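Local coordinates for protein cellulase CEL9M (Clostridium cellulolyticum, PDB 1IA6) that probably cleaves internal beta-1,4-glucosidic linkages of cellulose as a family 9 glycoside hydrolase that carries calcium and zinc ions, at residues Y6-N20 / L413-I427. Residues are numbered along the deposited sequence; the frame is centred on the assembly and turned at random.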
loop_
_atom_site.group_PDB
_atom_site.type_symbol
_atom_site.label_atom_id
_atom_site.label_comp_id
_atom_site.label_asym_id
_atom_site.label_seq_id
_atom_site.Cartn_x
_atom_site.Cartn_y
_atom_site.Cartn_z
ATOM N N TYR A 6 6.528 -5.687 18.665
ATOM C CA TYR A 6 6.083 -4.871 17.537
ATOM C C TYR A 6 7.260 -4.309 16.746
ATOM O O TYR A 6 7.147 -4.062 15.549
ATOM C CB TYR A 6 5.217 -3.709 18.025
ATOM C CG TYR A 6 3.987 -4.132 18.799
ATOM C CD1 TYR A 6 2.980 -4.884 18.194
ATOM C CD2 TYR A 6 3.837 -3.790 20.139
ATOM C CE1 TYR A 6 1.853 -5.286 18.913
ATOM C CE2 TYR A 6 2.718 -4.186 20.865
ATOM C CZ TYR A 6 1.732 -4.933 20.248
ATOM O OH TYR A 6 0.637 -5.339 20.972
ATOM N N SER A 7 8.383 -4.109 17.428
ATOM C CA SER A 7 9.585 -3.573 16.803
ATOM C C SER A 7 10.116 -4.475 15.691
ATOM O O SER A 7 10.402 -4.008 14.584
ATOM C CB SER A 7 10.674 -3.376 17.861
ATOM O OG SER A 7 11.849 -2.833 17.288
ATOM N N THR A 8 10.253 -5.765 15.989
ATOM C CA THR A 8 10.757 -6.722 15.015
ATOM C C THR A 8 9.762 -6.904 13.874
ATOM O O THR A 8 10.152 -7.050 12.717
ATOM C CB THR A 8 11.044 -8.087 15.673
ATOM O OG1 THR A 8 12.070 -7.930 16.662
ATOM C CG2 THR A 8 11.519 -9.097 14.634
ATOM N N ALA A 9 8.474 -6.892 14.198
ATOM C CA ALA A 9 7.450 -7.047 13.169
ATOM C C ALA A 9 7.533 -5.866 12.202
ATOM O O ALA A 9 7.412 -6.037 10.991
ATOM C CB ALA A 9 6.066 -7.112 13.804
ATOM N N LEU A 10 7.737 -4.667 12.742
ATOM C CA LEU A 10 7.842 -3.477 11.905
ATOM C C LEU A 10 9.009 -3.617 10.933
ATOM O O LEU A 10 8.849 -3.410 9.730
ATOM C CB LEU A 10 8.038 -2.224 12.762
ATOM C CG LEU A 10 8.236 -0.926 11.972
ATOM C CD1 LEU A 10 7.015 -0.665 11.086
ATOM C CD2 LEU A 10 8.451 0.232 12.935
ATOM N N LYS A 11 10.179 -3.973 11.457
ATOM C CA LYS A 11 11.364 -4.149 10.624
ATOM C C LYS A 11 11.085 -5.144 9.505
ATOM O O LYS A 11 11.417 -4.897 8.346
ATOM C CB LYS A 11 12.544 -4.661 11.453
ATOM C CG LYS A 11 13.811 -4.861 10.619
ATOM C CD LYS A 11 14.935 -5.530 11.403
ATOM C CE LYS A 11 14.631 -6.993 11.686
ATOM N NZ LYS A 11 15.777 -7.684 12.352
ATOM N N ASP A 12 10.478 -6.274 9.857
ATOM C CA ASP A 12 10.167 -7.294 8.863
ATOM C C ASP A 12 9.190 -6.799 7.800
ATOM O O ASP A 12 9.388 -7.061 6.623
ATOM C CB ASP A 12 9.565 -8.541 9.518
ATOM C CG ASP A 12 10.560 -9.309 10.365
ATOM O OD1 ASP A 12 11.783 -9.152 10.169
ATOM O OD2 ASP A 12 10.107 -10.092 11.223
ATOM N N SER A 13 8.142 -6.090 8.217
ATOM C CA SER A 13 7.128 -5.599 7.282
ATOM C C SER A 13 7.696 -4.630 6.248
ATOM O O SER A 13 7.183 -4.525 5.131
ATOM C CB SER A 13 5.966 -4.946 8.046
ATOM O OG SER A 13 6.369 -3.759 8.705
ATOM N N ILE A 14 8.759 -3.924 6.619
ATOM C CA ILE A 14 9.404 -2.984 5.706
ATOM C C ILE A 14 10.326 -3.756 4.764
ATOM O O ILE A 14 10.397 -3.470 3.571
ATOM C CB ILE A 14 10.237 -1.948 6.478
ATOM C CG1 ILE A 14 9.315 -1.095 7.353
ATOM C CG2 ILE A 14 11.034 -1.083 5.501
ATOM C CD1 ILE A 14 10.056 -0.252 8.378
ATOM N N ILE A 15 11.029 -4.741 5.316
ATOM C CA ILE A 15 11.948 -5.575 4.545
ATOM C C ILE A 15 11.241 -6.310 3.408
ATOM O O ILE A 15 11.823 -6.529 2.342
ATOM C CB ILE A 15 12.646 -6.599 5.472
ATOM C CG1 ILE A 15 13.814 -5.920 6.193
ATOM C CG2 ILE A 15 13.107 -7.813 4.681
ATOM C CD1 ILE A 15 14.369 -6.732 7.362
ATOM N N PHE A 16 9.990 -6.688 3.638
ATOM C CA PHE A 16 9.199 -7.392 2.632
ATOM C C PHE A 16 9.293 -6.773 1.238
ATOM O O PHE A 16 9.435 -7.482 0.247
ATOM C CB PHE A 16 7.723 -7.419 3.041
ATOM C CG PHE A 16 6.794 -7.759 1.912
ATOM C CD1 PHE A 16 6.732 -9.053 1.410
ATOM C CD2 PHE A 16 6.010 -6.770 1.318
ATOM C CE1 PHE A 16 5.906 -9.360 0.332
ATOM C CE2 PHE A 16 5.183 -7.068 0.242
ATOM C CZ PHE A 16 5.130 -8.364 -0.253
ATOM N N PHE A 17 9.205 -5.450 1.165
ATOM C CA PHE A 17 9.236 -4.769 -0.122
ATOM C C PHE A 17 10.446 -5.086 -0.992
ATOM O O PHE A 17 10.362 -5.009 -2.217
ATOM C CB PHE A 17 9.072 -3.266 0.100
ATOM C CG PHE A 17 7.704 -2.896 0.600
ATOM C CD1 PHE A 17 6.632 -2.794 -0.282
ATOM C CD2 PHE A 17 7.467 -2.733 1.961
ATOM C CE1 PHE A 17 5.343 -2.539 0.182
ATOM C CE2 PHE A 17 6.182 -2.478 2.436
ATOM C CZ PHE A 17 5.118 -2.382 1.545
ATOM N N ASP A 18 11.559 -5.461 -0.364
ATOM C CA ASP A 18 12.766 -5.824 -1.102
ATOM C C ASP A 18 12.489 -7.011 -2.032
ATOM O O ASP A 18 13.106 -7.139 -3.090
ATOM C CB ASP A 18 13.899 -6.212 -0.132
ATOM C CG ASP A 18 14.745 -5.023 0.299
ATOM O OD1 ASP A 18 14.365 -3.872 0.003
ATOM O OD2 ASP A 18 15.797 -5.246 0.946
ATOM N N ALA A 19 11.563 -7.880 -1.641
ATOM C CA ALA A 19 11.254 -9.060 -2.452
ATOM C C ALA A 19 10.553 -8.737 -3.763
ATOM O O ALA A 19 10.562 -9.547 -4.690
ATOM C CB ALA A 19 10.405 -10.046 -1.648
ATOM N N ASN A 20 9.944 -7.560 -3.843
ATOM C CA ASN A 20 9.218 -7.180 -5.051
ATOM C C ASN A 20 9.873 -6.101 -5.905
ATOM O O ASN A 20 9.298 -5.675 -6.911
ATOM C CB ASN A 20 7.792 -6.764 -4.680
ATOM C CG ASN A 20 6.879 -7.963 -4.455
ATOM O OD1 ASN A 20 7.326 -9.012 -3.990
ATOM N ND2 ASN A 20 5.595 -7.809 -4.778
ATOM N N LEU A 413 1.705 -5.774 -2.391
ATOM C CA LEU A 413 2.170 -4.470 -1.939
ATOM C C LEU A 413 1.132 -3.776 -1.060
ATOM O O LEU A 413 1.457 -3.299 0.026
ATOM C CB LEU A 413 2.468 -3.558 -3.132
ATOM C CG LEU A 413 3.613 -3.907 -4.081
ATOM C CD1 LEU A 413 3.705 -2.836 -5.173
ATOM C CD2 LEU A 413 4.916 -3.999 -3.308
ATOM N N ASP A 414 -0.116 -3.723 -1.525
ATOM C CA ASP A 414 -1.154 -3.037 -0.765
ATOM C C ASP A 414 -1.475 -3.703 0.572
ATOM O O ASP A 414 -1.967 -3.050 1.491
ATOM C CB ASP A 414 -2.426 -2.850 -1.611
ATOM C CG ASP A 414 -3.225 -4.127 -1.786
ATOM O OD1 ASP A 414 -2.759 -5.048 -2.491
ATOM O OD2 ASP A 414 -4.334 -4.205 -1.217
ATOM N N TYR A 415 -1.180 -4.993 0.689
ATOM C CA TYR A 415 -1.416 -5.710 1.942
ATOM C C TYR A 415 -0.444 -5.175 2.991
ATOM O O TYR A 415 -0.842 -4.777 4.090
ATOM C CB TYR A 415 -1.145 -7.207 1.772
ATOM C CG TYR A 415 -2.217 -8.015 1.072
ATOM C CD1 TYR A 415 -3.133 -7.419 0.205
ATOM C CD2 TYR A 415 -2.281 -9.398 1.249
ATOM C CE1 TYR A 415 -4.086 -8.185 -0.468
ATOM C CE2 TYR A 415 -3.226 -10.172 0.582
ATOM C CZ TYR A 415 -4.123 -9.561 -0.275
ATOM O OH TYR A 415 -5.047 -10.329 -0.940
ATOM N N ASN A 416 0.840 -5.173 2.644
ATOM C CA ASN A 416 1.869 -4.711 3.566
ATOM C C ASN A 416 1.904 -3.219 3.846
ATOM O O ASN A 416 2.373 -2.805 4.904
ATOM C CB ASN A 416 3.250 -5.168 3.091
ATOM C CG ASN A 416 3.633 -6.518 3.667
ATOM O OD1 ASN A 416 2.989 -7.527 3.387
ATOM N ND2 ASN A 416 4.678 -6.539 4.489
ATOM N N ALA A 417 1.411 -2.406 2.917
ATOM C CA ALA A 417 1.427 -0.960 3.126
ATOM C C ALA A 417 0.718 -0.592 4.431
ATOM O O ALA A 417 1.263 0.138 5.260
ATOM C CB ALA A 417 0.765 -0.252 1.950
ATOM N N GLY A 418 -0.493 -1.114 4.608
ATOM C CA GLY A 418 -1.264 -0.836 5.807
ATOM C C GLY A 418 -0.678 -1.469 7.055
ATOM O O GLY A 418 -0.849 -0.942 8.157
ATOM N N LEU A 419 0.005 -2.598 6.891
ATOM C CA LEU A 419 0.618 -3.292 8.021
ATOM C C LEU A 419 1.736 -2.445 8.605
ATOM O O LEU A 419 1.842 -2.296 9.822
ATOM C CB LEU A 419 1.183 -4.649 7.588
ATOM C CG LEU A 419 1.918 -5.439 8.682
ATOM C CD1 LEU A 419 0.949 -5.788 9.811
ATOM C CD2 LEU A 419 2.521 -6.697 8.097
ATOM N N VAL A 420 2.580 -1.896 7.738
ATOM C CA VAL A 420 3.674 -1.058 8.210
ATOM C C VAL A 420 3.113 0.086 9.051
ATOM O O VAL A 420 3.611 0.370 10.140
ATOM C CB VAL A 420 4.482 -0.464 7.038
ATOM C CG1 VAL A 420 5.538 0.496 7.570
ATOM C CG2 VAL A 420 5.143 -1.578 6.246
ATOM N N GLY A 421 2.065 0.730 8.544
ATOM C CA GLY A 421 1.454 1.838 9.258
ATOM C C GLY A 421 0.898 1.491 10.629
ATOM O O GLY A 421 1.169 2.190 11.606
ATOM N N VAL A 422 0.117 0.417 10.717
ATOM C CA VAL A 422 -0.461 0.032 11.998
ATOM C C VAL A 422 0.618 -0.385 12.999
ATOM O O VAL A 422 0.512 -0.087 14.188
ATOM C CB VAL A 422 -1.520 -1.107 11.840
ATOM C CG1 VAL A 422 -0.853 -2.432 11.527
ATOM C CG2 VAL A 422 -2.362 -1.206 13.110
ATOM N N LEU A 423 1.657 -1.069 12.528
ATOM C CA LEU A 423 2.735 -1.478 13.423
ATOM C C LEU A 423 3.479 -0.248 13.947
ATOM O O LEU A 423 3.872 -0.197 15.114
ATOM C CB LEU A 423 3.698 -2.427 12.706
ATOM C CG LEU A 423 3.154 -3.849 12.513
ATOM C CD1 LEU A 423 4.113 -4.679 11.675
ATOM C CD2 LEU A 423 2.944 -4.494 13.880
ATOM N N ALA A 424 3.675 0.747 13.089
ATOM C CA ALA A 424 4.355 1.969 13.512
ATOM C C ALA A 424 3.500 2.641 14.585
ATOM O O ALA A 424 4.018 3.166 15.576
ATOM C CB ALA A 424 4.556 2.911 12.322
ATOM N N GLY A 425 2.185 2.612 14.388
ATOM C CA GLY A 425 1.283 3.206 15.360
ATOM C C GLY A 425 1.246 2.410 16.654
ATOM O O GLY A 425 1.136 2.981 17.738
ATOM N N ALA A 426 1.338 1.088 16.547
ATOM C CA ALA A 426 1.314 0.228 17.728
ATOM C C ALA A 426 2.499 0.542 18.632
ATOM O O ALA A 426 2.370 0.586 19.855
ATOM C CB ALA A 426 1.352 -1.238 17.311
ATOM N N ILE A 427 3.658 0.758 18.021
ATOM C CA ILE A 427 4.861 1.071 18.776
ATOM C C ILE A 427 4.681 2.354 19.579
ATOM O O ILE A 427 5.159 2.461 20.708
ATOM C CB ILE A 427 6.077 1.196 17.829
ATOM C CG1 ILE A 427 6.430 -0.191 17.282
ATOM C CG2 ILE A 427 7.267 1.802 18.562
ATOM C CD1 ILE A 427 7.502 -0.191 16.220
#
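Asn416 reaches from the segment 413-427, part of helix 413-429, toward Ser13, Phe16 and Phe17 on the segment 6-20. Its CB touches both phenylalanines, 3.7 Å from Phe17 CZ and as near Phe16 CD2. Next along the chain, CG sits 3.4 Å from Phe16 CD2, and the amide beyond it is stacked on the Phe16 ring with the two planes 25° apart. OD1 rests over that same ring face, offset toward the rim. At the other branch, ND2 has its stronger partner in Gly387 O and also donates to Ser13 O in a long bond of 3.3 Å (N-H...O angle 151°), meeting a lone pair in the carbonyl plane; stack and bonds together restrict rotation of the amide. The Phe17 ring, perpendicular to this amide, presents its edge to Leu413 CD2 and Val420 CG2.

Further along, the two helical segments run roughly antiparallel, their axes approaching to 9.1 Å, and pack knobs-into-holes. Ser13 enters among Asn416, Leu419, Val420 and Leu423; with chi1 at 67° its OG turns back to donate to Leu10 O at 2.7 Å, an oxygen that also accepts from Ile14 N. Leu423 fits among Tyr6, Ala9, Leu10 and Ser13, while Leu10 CD2 presses on Ile427 CD1 at a tight 3.4 Å. Ala426 CB makes a CH-pi contact over the Tyr6 ring, whose OH bonds Asp338.

In this (alpha/alpha)6-barrel catalytic module of family 9 the contact joins the first and last helices of the chain. A mainly apolar seam thus holds the two together, with one buried amide supplying the directional polar link between them.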